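Local coordinates for ankyrin repeat domain protein (Legionella pneumophila subsp. pneumophila, PDB 6MCA) that is a Legionella effector with ankyrin repeats and a cysteine protease-like part, and interacts with LARP7 of the host 7SK snRNP complex, at residues V124-V129 with L151-A156. Sequence-based numbering, arbitrary orientation.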
# COMPACT_ATOMS: atom_id res chain seq x y z
N VAL A 124 4.69 -9.39 9.61
CA VAL A 124 6.10 -9.01 9.53
C VAL A 124 6.66 -9.23 8.12
O VAL A 124 7.54 -8.49 7.68
CB VAL A 124 6.91 -9.79 10.59
CG1 VAL A 124 8.39 -9.48 10.49
CG2 VAL A 124 6.38 -9.48 11.98
N LEU A 125 6.15 -10.23 7.40
CA LEU A 125 6.71 -10.61 6.11
C LEU A 125 6.25 -9.72 4.95
O LEU A 125 6.85 -9.80 3.87
CB LEU A 125 6.35 -12.06 5.79
CG LEU A 125 7.29 -13.17 6.24
CD1 LEU A 125 6.65 -14.53 5.97
CD2 LEU A 125 8.63 -13.07 5.54
N VAL A 126 5.23 -8.89 5.15
CA VAL A 126 4.57 -8.23 4.02
C VAL A 126 5.55 -7.34 3.25
O VAL A 126 5.68 -7.44 2.03
CB VAL A 126 3.35 -7.42 4.51
CG1 VAL A 126 2.88 -6.46 3.43
CG2 VAL A 126 2.23 -8.37 4.92
N TYR A 127 6.25 -6.46 3.96
CA TYR A 127 7.12 -5.50 3.29
C TYR A 127 8.36 -6.16 2.69
O TYR A 127 8.73 -5.82 1.56
CB TYR A 127 7.51 -4.37 4.25
CG TYR A 127 6.43 -3.32 4.39
CD1 TYR A 127 6.04 -2.54 3.31
CD2 TYR A 127 5.78 -3.13 5.61
CE1 TYR A 127 5.05 -1.59 3.44
CE2 TYR A 127 4.79 -2.18 5.74
CZ TYR A 127 4.43 -1.41 4.65
OH TYR A 127 3.44 -0.47 4.78
N PRO A 128 9.03 -7.10 3.38
CA PRO A 128 10.12 -7.82 2.71
C PRO A 128 9.66 -8.61 1.50
O PRO A 128 10.42 -8.74 0.53
CB PRO A 128 10.68 -8.73 3.81
CG PRO A 128 9.66 -8.73 4.90
CD PRO A 128 9.00 -7.40 4.82
N VAL A 129 8.44 -9.16 1.53
CA VAL A 129 7.91 -9.85 0.35
C VAL A 129 7.72 -8.86 -0.79
O VAL A 129 8.09 -9.13 -1.94
CB VAL A 129 6.60 -10.57 0.70
CG1 VAL A 129 5.85 -10.95 -0.57
CG2 VAL A 129 6.88 -11.81 1.53
N LEU A 151 1.16 -13.25 1.77
CA LEU A 151 0.66 -13.31 0.39
C LEU A 151 -0.83 -13.03 0.33
O LEU A 151 -1.30 -12.28 -0.54
CB LEU A 151 0.97 -14.68 -0.22
CG LEU A 151 2.45 -15.00 -0.45
CD1 LEU A 151 2.59 -16.31 -1.22
CD2 LEU A 151 3.15 -13.87 -1.19
N ASP A 152 -1.61 -13.61 1.26
CA ASP A 152 -3.05 -13.41 1.26
C ASP A 152 -3.41 -11.97 1.60
O ASP A 152 -4.33 -11.40 0.99
CB ASP A 152 -3.72 -14.37 2.24
CG ASP A 152 -3.57 -15.82 1.82
OD1 ASP A 152 -3.36 -16.07 0.61
OD2 ASP A 152 -3.67 -16.71 2.69
N PHE A 153 -2.70 -11.36 2.56
CA PHE A 153 -2.95 -9.95 2.86
C PHE A 153 -2.70 -9.08 1.64
O PHE A 153 -3.53 -8.23 1.28
CB PHE A 153 -2.08 -9.50 4.04
CG PHE A 153 -2.21 -8.03 4.35
CD1 PHE A 153 -3.19 -7.58 5.22
CD2 PHE A 153 -1.35 -7.10 3.78
CE1 PHE A 153 -3.32 -6.23 5.51
CE2 PHE A 153 -1.47 -5.76 4.07
CZ PHE A 153 -2.45 -5.32 4.94
N ILE A 154 -1.54 -9.27 0.99
CA ILE A 154 -1.20 -8.46 -0.18
C ILE A 154 -2.24 -8.64 -1.27
O ILE A 154 -2.72 -7.66 -1.86
CB ILE A 154 0.21 -8.83 -0.68
CG1 ILE A 154 1.26 -8.46 0.36
CG2 ILE A 154 0.50 -8.13 -2.01
CD1 ILE A 154 2.63 -9.06 0.09
N ASN A 155 -2.62 -9.89 -1.55
CA ASN A 155 -3.57 -10.15 -2.63
C ASN A 155 -4.95 -9.57 -2.32
O ASN A 155 -5.59 -8.99 -3.20
CB ASN A 155 -3.66 -11.65 -2.89
CG ASN A 155 -4.77 -12.00 -3.86
OD1 ASN A 155 -4.61 -11.91 -5.08
ND2 ASN A 155 -5.91 -12.42 -3.32
N ALA A 156 -5.41 -9.71 -1.07
CA ALA A 156 -6.72 -9.19 -0.71
C ALA A 156 -6.75 -7.67 -0.79
O ALA A 156 -7.72 -7.09 -1.30
CB ALA A 156 -7.10 -9.66 0.69
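Val126 presents one methyl to each of two side chains on the facing helix: CG1 to Ile154 and CG2 to Phe153. No hydrogen bond or salt bridge joins 124-129 to 151-156; the interface is a small apolar one that buries 205 Å² in all. Val126 has a chi1 of 165°, which swings CG1 opposite the backbone N and places it 4.0 Å from Ile154 CG1, and the two side chains run past one another in opposite directions. The second branch turns to the aromatic ring: Val126 CG2 lies 4.0 Å from Phe153 CD2 and meets the ring obliquely, while the two side chains cross at roughly a right angle. One turn further along, Val129 uses a single methyl for both of its contacts. Val129 CG1 comes within 3.8 Å of Ile154 CD1 and 4.0 Å of Leu151 CD2, so it bridges the ends of two residues that are themselves one helical turn apart. Leu151 starts out pointing away from 124-129, but its end comes nearer and CD2 makes the touch, nearly perpendicular to the valine. Ile154 extends between the two valines; its extended chi2 of 167° puts the CD1 methyl against both Val126 O, at 4.0 Å, and Val129 CG1. Val126 and Phe153 are buried, whereas the Val129, Leu151 and Ile154 end is partly exposed. The contact joins helix 126-131, within the ankyrin repeats, to the longer helix 147-162 that follows it after helix 134-142. Around helix 126-131, Pro128 and Val129 rest on helix 134-142 and Val124 on helix 91-97; around helix 147-162, Phe153 makes a T-shaped (edge-to-face) contact with Phe190 of helix 188-202, and Asp152 OD2 forms a salt bridge with Arg406 NH1 of helix 404-421.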